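Local coordinates for alpha-glucosidase (Bacteroides thetaiotaomicron, PDB 5XFM), which cleaves beta-L-arabinopyranosides and alpha-galactosides as a bifunctional, calcium-containing enzyme of glycoside hydrolase family 97, at residues Pro158-Met163 / Tyr173-Lys178; His433-Pro438 / Ser451-Ala456. The protein carries 1 engineered substitution. All blocks are in the same frame, centred on the assembly; numbering follows the deposited sequence.

Interaction 1 comes first along the chain and interaction 2 follows it, their centres about 11 Å apart. Interaction 1 lies within the single long connection between strands 153-156 and 178-182 of an antiparallel sheet, in the N-terminal family region; interaction 2 joins the loops after strands 429-432 and 448-451, adjacent members of the parallel barrel sheet. The two meet at one calcium ion, bound by Glu174 from the first and Glu452 from the second, with Glu458 as third protein ligand. Tyr173 also packs on Thr436, and the carbonyl O of Glu175 touches Leu455. The ion and this packing thus tie the N-terminal region to the barrel, probably beside the active site, as in other family 97 enzymes.

Interaction 1: Pro158-Met163 / Tyr173-Lys178; sequences PQSDAM and YEEEYK. With CA (calcium ion), chain E.
Pro158 and Glu175 mark the nearest approach of two irregular loop segments, their CA atoms 6.3 Å apart. Gln159 faces Tyr173 across a slightly wider gap, 7.1 Å between CA atoms, and beyond Ser160 the backbone of 158-163 leaves its partner. Both segments belong to one connection between strands 153-156 and 178-182, neighbours at the edge of an antiparallel sheet. The Pro158 ring crosses the Glu175 side chain at about a right angle, with Pro158 CD 3.8 Å from Glu175 CB, and the same CD also touches the carbonyl O of Glu176. A bend at chi2 (-65°) turns the Glu175 chain so that its carboxylate reaches Ser160, where OE2 rests 3.5 Å from Ser160 CB. That carboxylate is anchored by a salt bridge from OE2 to Lys170 and a hydrogen bond from OE1 to Tyr189. Ser160 directs its hydroxyl instead to its own segment, OG giving a 2.8 Å bond to Asp161 O, with a C=O...donor angle of 141°. With an alanine here, Asp161 O would probably lose this donor and the loop at that point would be freer to shift. Gln159 sets NE2 obliquely to the Tyr173 ring, whose OH bonds to Asp408 and Arg439. A water bridges the segments, donating to Gln159 OE1 at 2.6 Å and accepting a weak bond from Tyr173 N. Glu174 turns away from 158-163, and its OE2 binds calcium at 2.5 Å while OE1 accepts bonds from Ser172 OG and a calcium-bound water. The segments therefore meet directly through van der Waals contact and are joined by one water-mediated polar link, while the charges of Glu174 and Glu175 are probably balanced, at least in part, by the metal and by Lys170.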
ATOM      1  N   PRO A 158     -13.971   3.095  -4.299  1.00 19.71           N
ATOM      2  CA  PRO A 158     -14.704   4.059  -3.483  1.00 20.70           C
ATOM      3  C   PRO A 158     -14.454   3.889  -1.998  1.00 24.24           C
ATOM      4  O   PRO A 158     -14.076   2.807  -1.549  1.00 18.06           O
ATOM      5  CB  PRO A 158     -16.154   3.739  -3.814  1.00 15.62           C
ATOM      6  CG  PRO A 158     -16.125   2.244  -4.008  1.00 17.43           C
ATOM      7  CD  PRO A 158     -14.836   1.978  -4.726  1.00 15.02           C
ATOM      8  N   GLN A 159     -14.641   4.969  -1.253  1.00 21.94           N
ATOM      9  CA  GLN A 159     -14.728   4.896   0.195  1.00 20.36           C
ATOM     10  C   GLN A 159     -16.141   4.441   0.581  1.00 19.37           C
ATOM     11  O   GLN A 159     -17.126   4.937   0.037  1.00 25.59           O
ATOM     12  CB  GLN A 159     -14.382   6.251   0.822  1.00 13.86           C
ATOM     13  CG  GLN A 159     -14.664   6.346   2.313  1.00 19.13           C
ATOM     14  CD  GLN A 159     -13.757   5.466   3.151  1.00 21.36           C
ATOM     15  OE1 GLN A 159     -13.745   4.243   3.002  1.00 21.30           O
ATOM     16  NE2 GLN A 159     -13.016   6.082   4.063  1.00 20.46           N
ATOM     17  N   SER A 160     -16.252   3.498   1.513  1.00 18.68           N
ATOM     18  CA  SER A 160     -17.566   2.950   1.861  1.00 17.98           C
ATOM     19  C   SER A 160     -18.328   3.846   2.837  1.00 22.26           C
ATOM     20  O   SER A 160     -17.803   4.853   3.306  1.00 18.04           O
ATOM     21  CB  SER A 160     -17.432   1.540   2.455  1.00 20.67           C
ATOM     22  OG  SER A 160     -16.869   1.564   3.763  1.00 19.73           O
ATOM     23  N   ASP A 161     -19.577   3.484   3.118  1.00 17.07           N
ATOM     24  CA  ASP A 161     -20.293   4.065   4.246  1.00 18.21           C
ATOM     25  C   ASP A 161     -19.544   3.686   5.514  1.00 22.96           C
ATOM     26  O   ASP A 161     -18.694   2.791   5.496  1.00 16.97           O
ATOM     27  CB  ASP A 161     -21.742   3.569   4.331  1.00 26.27           C
ATOM     28  CG  ASP A 161     -22.566   3.935   3.112  1.00 29.29           C
ATOM     29  OD1 ASP A 161     -22.510   5.106   2.682  1.00 28.42           O
ATOM     30  OD2 ASP A 161     -23.277   3.044   2.592  1.00 36.37           O
ATOM     31  N   ALA A 162     -19.833   4.391   6.600  1.00 19.32           N
ATOM     32  CA  ALA A 162     -19.254   4.058   7.888  1.00 23.43           C
ATOM     33  C   ALA A 162     -20.139   3.045   8.602  1.00 16.56           C
ATOM     34  O   ALA A 162     -21.362   3.102   8.481  1.00 20.55           O
ATOM     35  CB  ALA A 162     -19.069   5.310   8.737  1.00 18.79           C
ATOM     36  N   MET A 163     -19.511   2.132   9.343  1.00 14.27           N
ATOM     37  CA  MET A 163     -20.204   1.178  10.224  1.00 15.61           C
ATOM     38  C   MET A 163     -21.078   0.163   9.469  1.00 16.63           C
ATOM     39  O   MET A 163     -22.099  -0.276   9.989  1.00 22.71           O
ATOM     40  CB  MET A 163     -21.082   1.907  11.255  1.00 19.96           C
ATOM     41  CG  MET A 163     -20.450   3.140  11.902  1.00 22.71           C
ATOM     42  SD  MET A 163     -18.758   2.894  12.443  1.00 20.93           S
ATOM     43  CE  MET A 163     -18.924   1.552  13.622  1.00 13.33           C
ATOM     44  N   TYR A 173     -10.925  -0.092   3.755  1.00 21.25           N
ATOM     45  CA  TYR A 173     -10.168  -0.012   2.512  1.00 14.83           C
ATOM     46  C   TYR A 173     -10.243  -1.327   1.754  1.00 15.60           C
ATOM     47  O   TYR A 173      -9.240  -1.848   1.260  1.00 18.22           O
ATOM     48  CB  TYR A 173      -8.713   0.390   2.804  1.00 17.60           C
ATOM     49  CG  TYR A 173      -8.567   1.863   3.102  1.00 16.60           C
ATOM     50  CD1 TYR A 173      -9.291   2.452   4.134  1.00 16.37           C
ATOM     51  CD2 TYR A 173      -7.706   2.669   2.361  1.00 19.47           C
ATOM     52  CE1 TYR A 173      -9.174   3.793   4.414  1.00 13.39           C
ATOM     53  CE2 TYR A 173      -7.577   4.022   2.640  1.00 15.61           C
ATOM     54  CZ  TYR A 173      -8.316   4.575   3.669  1.00 15.17           C
ATOM     55  OH  TYR A 173      -8.205   5.915   3.960  1.00 12.57           O
ATOM     56  N   GLU A 174     -11.451  -1.870   1.680  1.00 20.55           N
ATOM     57  CA  GLU A 174     -11.674  -3.145   1.020  1.00 17.96           C
ATOM     58  C   GLU A 174     -12.762  -3.032  -0.046  1.00 17.44           C
ATOM     59  O   GLU A 174     -13.796  -3.678   0.042  1.00 13.48           O
ATOM     60  CB  GLU A 174     -12.027  -4.222   2.059  1.00 16.56           C
ATOM     61  CG  GLU A 174     -10.796  -4.838   2.727  1.00 16.11           C
ATOM     62  CD  GLU A 174     -11.099  -5.554   4.044  1.00 20.39           C
ATOM     63  OE1 GLU A 174     -12.223  -5.432   4.564  1.00 24.64           O
ATOM     64  OE2 GLU A 174     -10.212  -6.279   4.538  1.00 21.46           O
ATOM     65  N   GLU A 175     -12.514  -2.214  -1.066  1.00 22.94           N
ATOM     66  CA  GLU A 175     -13.513  -1.999  -2.107  1.00 17.59           C
ATOM     67  C   GLU A 175     -12.958  -2.285  -3.498  1.00 14.66           C
ATOM     68  O   GLU A 175     -11.752  -2.457  -3.682  1.00 18.61           O
ATOM     69  CB  GLU A 175     -14.057  -0.571  -2.031  1.00 17.49           C
ATOM     70  CG  GLU A 175     -14.580  -0.194  -0.644  1.00 19.46           C
ATOM     71  CD  GLU A 175     -15.798  -0.993  -0.212  1.00 23.84           C
ATOM     72  OE1 GLU A 175     -16.625  -1.358  -1.077  1.00 20.74           O
ATOM     73  OE2 GLU A 175     -15.920  -1.269   1.004  1.00 23.63           O
ATOM     74  N   GLU A 176     -13.851  -2.345  -4.478  1.00 20.53           N
ATOM     75  CA  GLU A 176     -13.477  -2.765  -5.819  1.00 17.86           C
ATOM     76  C   GLU A 176     -13.216  -1.578  -6.728  1.00 17.42           C
ATOM     77  O   GLU A 176     -13.730  -0.485  -6.492  1.00 15.84           O
ATOM     78  CB  GLU A 176     -14.570  -3.642  -6.424  1.00 14.42           C
ATOM     79  CG  GLU A 176     -14.731  -4.977  -5.745  1.00 18.84           C
ATOM     80  CD  GLU A 176     -15.869  -5.777  -6.326  1.00 18.53           C
ATOM     81  OE1 GLU A 176     -15.633  -6.526  -7.300  1.00 22.43           O
ATOM     82  OE2 GLU A 176     -17.000  -5.648  -5.822  1.00 23.12           O
ATOM     83  N   TYR A 177     -12.431  -1.818  -7.778  1.00 20.54           N
ATOM     84  CA  TYR A 177     -12.067  -0.794  -8.757  1.00 18.58           C
ATOM     85  C   TYR A 177     -12.929  -0.829 -10.013  1.00 22.59           C
ATOM     86  O   TYR A 177     -13.561  -1.836 -10.314  1.00 20.81           O
ATOM     87  CB  TYR A 177     -10.604  -0.950  -9.183  1.00 19.38           C
ATOM     88  CG  TYR A 177      -9.581  -0.680  -8.111  1.00 21.28           C
ATOM     89  CD1 TYR A 177      -9.240  -1.665  -7.186  1.00 16.47           C
ATOM     90  CD2 TYR A 177      -8.927   0.547  -8.046  1.00 11.99           C
ATOM     91  CE1 TYR A 177      -8.294  -1.435  -6.212  1.00 14.36           C
ATOM     92  CE2 TYR A 177      -7.972   0.792  -7.071  1.00 18.28           C
ATOM     93  CZ  TYR A 177      -7.660  -0.205  -6.158  1.00 21.13           C
ATOM     94  OH  TYR A 177      -6.718   0.021  -5.190  1.00 15.52           O
ATOM     95  N   LYS A 178     -12.951   0.298 -10.724  1.00 24.34           N
ATOM     96  CA  LYS A 178     -13.424   0.366 -12.101  1.00 21.29           C
ATOM     97  C   LYS A 178     -12.299   0.888 -12.993  1.00 25.90           C
ATOM     98  O   LYS A 178     -11.684   1.914 -12.693  1.00 26.52           O
ATOM     99  CB  LYS A 178     -14.653   1.267 -12.234  1.00 26.49           C
ATOM    100  CG  LYS A 178     -15.872   0.814 -11.460  1.00 36.10           C
ATOM    101  CD  LYS A 178     -17.103   1.602 -11.894  1.00 39.06           C
ATOM    102  CE  LYS A 178     -17.040   3.053 -11.416  1.00 35.24           C
ATOM    103  NZ  LYS A 178     -18.183   3.889 -11.890  1.00 30.54           N
TER
HETATM  104 CA    CA E 701      -9.793  -8.140   6.207  1.00 20.38          CA
HETATM  105  O   HOH W   1     -12.743   1.952   2.428  1.00 16.89           O
HETATM  106  O   HOH W   2     -12.296  -8.119   6.224  1.00 24.69           O
HETATM  107  O   HOH W   3     -10.416  -6.996   8.175  1.00 20.70           O
HETATM  108  O   HOH W   4     -11.629 -10.097   7.155  1.00 19.68           O
HETATM  109  O   HOH W   5      -8.456  -9.440   7.740  1.00 23.00           O

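Interaction 2: His433-Pro438 / Ser451-Ala456; sequences HGCTLP and SEAVLA. With CA (calcium ion), chain E.
Glu452 lays its aliphatic chain over one face of the His433 imidazole and then grips calcium with both carboxylate oxygens, OE1 at 2.7 Å and OE2 at 2.4 Å from the ion. The CH-pi contact is nearly centred: Glu452 CB stands 3.7 Å from the ring centroid, 11° off the normal. With CG anti to the backbone N (chi1 -169°) and the chain extended beyond it, the carboxylate is carried past the ring to the metal. OE1 has a second hold, a 2.8 Å hydrogen bond from Gly434 N, almost straight at 169° and meeting the oxygen nearly along its C-O axis, which should help fix the rotation of the carboxylate. His433 is linked to the ion indirectly, through a calcium-bound water lying in the ring plane 3.0 Å from ND1. The two segments follow strands 429-432 and 448-451, adjacent parallel strands of the TIM-barrel domain, and the loops at the C-terminal ends of such strands form the active-site face of this fold. A further water links them, accepting from Cys435 N and Ala453 N and lying 2.7 Å from Glu452 OE1, to which it may donate. Behind the carboxylate, Cys435 SG sits 3.5 Å from Glu452 N and also packs on Ser451 CB. Ala453 CB comes 3.6 Å from Thr436 O and reaches toward the Pro438 ring, which also touches Ser451. Arg481 binds the carbonyl oxygens of both Glu452 and Ala453 through its guanidinium group.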
ATOM      1  N   HIS A 433      -4.358  -5.161   9.713  1.00 18.14           N
ATOM      2  CA  HIS A 433      -5.462  -5.625   8.880  1.00 17.90           C
ATOM      3  C   HIS A 433      -6.725  -4.847   9.230  1.00 18.94           C
ATOM      4  O   HIS A 433      -6.792  -4.205  10.282  1.00 17.83           O
ATOM      5  CB  HIS A 433      -5.692  -7.126   9.058  1.00 17.92           C
ATOM      6  CG  HIS A 433      -4.941  -7.973   8.080  1.00 16.60           C
ATOM      7  ND1 HIS A 433      -5.572  -8.825   7.198  1.00 22.29           N
ATOM      8  CD2 HIS A 433      -3.616  -8.103   7.845  1.00 16.73           C
ATOM      9  CE1 HIS A 433      -4.666  -9.435   6.456  1.00 23.66           C
ATOM     10  NE2 HIS A 433      -3.470  -9.015   6.830  1.00 14.43           N
ATOM     11  N   GLY A 434      -7.720  -4.904   8.347  1.00 20.77           N
ATOM     12  CA  GLY A 434      -8.981  -4.207   8.550  1.00 14.55           C
ATOM     13  C   GLY A 434      -8.690  -2.750   8.784  1.00 14.48           C
ATOM     14  O   GLY A 434      -9.228  -2.136   9.706  1.00 17.44           O
ATOM     15  N   CYS A 435      -7.849  -2.201   7.915  1.00 15.71           N
ATOM     16  CA  CYS A 435      -7.094  -0.997   8.239  1.00 15.48           C
ATOM     17  C   CYS A 435      -7.042   0.001   7.100  1.00 21.08           C
ATOM     18  O   CYS A 435      -7.537  -0.251   5.994  1.00 19.90           O
ATOM     19  CB  CYS A 435      -5.661  -1.376   8.631  1.00 11.72           C
ATOM     20  SG  CYS A 435      -4.744  -2.225   7.300  1.00 20.60           S
ATOM     21  N   THR A 436      -6.424   1.139   7.382  1.00 15.47           N
ATOM     22  CA  THR A 436      -6.268   2.172   6.384  1.00 15.38           C
ATOM     23  C   THR A 436      -4.991   1.968   5.587  1.00 21.32           C
ATOM     24  O   THR A 436      -4.130   1.163   5.965  1.00 17.68           O
ATOM     25  CB  THR A 436      -6.250   3.553   7.025  1.00 14.79           C
ATOM     26  OG1 THR A 436      -6.333   4.565   6.012  1.00 16.75           O
ATOM     27  CG2 THR A 436      -4.989   3.748   7.874  1.00 15.10           C
ATOM     28  N   LEU A 437      -4.880   2.710   4.487  1.00 12.96           N
ATOM     29  CA  LEU A 437      -3.700   2.680   3.637  1.00 16.78           C
ATOM     30  C   LEU A 437      -2.477   3.130   4.427  1.00 18.18           C
ATOM     31  O   LEU A 437      -2.567   4.078   5.206  1.00 17.55           O
ATOM     32  CB  LEU A 437      -3.897   3.590   2.420  1.00 15.77           C
ATOM     33  CG  LEU A 437      -2.777   3.665   1.384  1.00 20.78           C
ATOM     34  CD1 LEU A 437      -2.864   2.439   0.497  1.00 16.24           C
ATOM     35  CD2 LEU A 437      -2.832   4.947   0.545  1.00 18.70           C
ATOM     36  N   PRO A 438      -1.333   2.442   4.249  1.00 20.26           N
ATOM     37  CA  PRO A 438      -0.081   2.890   4.867  1.00 18.76           C
ATOM     38  C   PRO A 438       0.419   4.147   4.165  1.00 19.35           C
ATOM     39  O   PRO A 438       0.314   4.253   2.943  1.00 20.02           O
ATOM     40  CB  PRO A 438       0.867   1.711   4.645  1.00 14.96           C
ATOM     41  CG  PRO A 438       0.354   1.073   3.395  1.00 18.73           C
ATOM     42  CD  PRO A 438      -1.141   1.205   3.468  1.00 17.87           C
ATOM     43  N   SER A 451       0.507  -3.945   5.648  1.00 12.11           N
ATOM     44  CA  SER A 451      -0.893  -3.606   5.886  1.00 18.78           C
ATOM     45  C   SER A 451      -1.812  -4.343   4.915  1.00 17.49           C
ATOM     46  O   SER A 451      -1.394  -4.738   3.822  1.00 13.26           O
ATOM     47  CB  SER A 451      -1.117  -2.097   5.730  1.00 19.48           C
ATOM     48  OG  SER A 451      -0.512  -1.362   6.775  1.00 23.66           O
ATOM     49  N   GLU A 452      -3.072  -4.508   5.296  1.00 18.82           N
ATOM     50  CA  GLU A 452      -4.036  -5.113   4.383  1.00 17.28           C
ATOM     51  C   GLU A 452      -4.503  -4.008   3.421  1.00 15.47           C
ATOM     52  O   GLU A 452      -3.926  -3.839   2.348  1.00 17.60           O
ATOM     53  CB  GLU A 452      -5.202  -5.751   5.150  1.00 19.19           C
ATOM     54  CG  GLU A 452      -6.143  -6.632   4.308  1.00 15.63           C
ATOM     55  CD  GLU A 452      -7.305  -7.170   5.131  1.00 24.97           C
ATOM     56  OE1 GLU A 452      -7.711  -6.484   6.095  1.00 20.87           O
ATOM     57  OE2 GLU A 452      -7.813  -8.273   4.822  1.00 27.02           O
ATOM     58  N   ALA A 453      -5.505  -3.235   3.833  1.00 14.43           N
ATOM     59  CA  ALA A 453      -6.025  -2.109   3.049  1.00 18.17           C
ATOM     60  C   ALA A 453      -6.257  -2.473   1.585  1.00 16.34           C
ATOM     61  O   ALA A 453      -5.946  -1.696   0.685  1.00 18.63           O
ATOM     62  CB  ALA A 453      -5.081  -0.917   3.146  1.00 18.10           C
ATOM     63  N   VAL A 454      -6.830  -3.650   1.366  1.00 15.88           N
ATOM     64  CA  VAL A 454      -7.098  -4.158   0.029  1.00 13.76           C
ATOM     65  C   VAL A 454      -8.033  -5.349   0.166  1.00 23.48           C
ATOM     66  O   VAL A 454      -8.136  -5.948   1.244  1.00 17.68           O
ATOM     67  CB  VAL A 454      -5.794  -4.593  -0.700  1.00 12.95           C
ATOM     68  CG1 VAL A 454      -5.204  -5.837  -0.054  1.00 16.64           C
ATOM     69  CG2 VAL A 454      -6.037  -4.846  -2.175  1.00 13.45           C
ATOM     70  N   LEU A 455      -8.730  -5.673  -0.918  1.00 18.36           N
ATOM     71  CA  LEU A 455      -9.486  -6.905  -0.991  1.00 17.26           C
ATOM     72  C   LEU A 455      -8.486  -8.054  -1.093  1.00 19.62           C
ATOM     73  O   LEU A 455      -7.992  -8.374  -2.174  1.00 17.23           O
ATOM     74  CB  LEU A 455     -10.450  -6.868  -2.179  1.00 16.68           C
ATOM     75  CG  LEU A 455     -11.682  -6.019  -1.864  1.00 17.29           C
ATOM     76  CD1 LEU A 455     -12.448  -5.643  -3.103  1.00 12.72           C
ATOM     77  CD2 LEU A 455     -12.579  -6.788  -0.903  1.00 17.69           C
ATOM     78  N   ALA A 456      -8.174  -8.655   0.050  1.00 18.98           N
ATOM     79  CA  ALA A 456      -7.153  -9.696   0.106  1.00 24.94           C
ATOM     80  C   ALA A 456      -7.684 -11.047  -0.369  1.00 21.67           C
ATOM     81  O   ALA A 456      -8.857 -11.186  -0.719  1.00 17.48           O
ATOM     82  CB  ALA A 456      -6.595  -9.816   1.521  1.00 21.92           C
TER
HETATM   83 CA    CA E 701      -9.793  -8.140   6.207  1.00 20.38          CA
HETATM   84  O   HOH W   5      -8.456  -9.440   7.740  1.00 23.00           O
HETATM   85  O   HOH W   6      -8.129  -3.906   5.487  1.00 12.08           O
HETATM   86  O   HOH W   3     -10.416  -6.996   8.175  1.00 20.70           O
HETATM   87  O   HOH W   2     -12.296  -8.119   6.224  1.00 24.69           O
HETATM   88  O   HOH W   4     -11.629 -10.097   7.155  1.00 19.68           O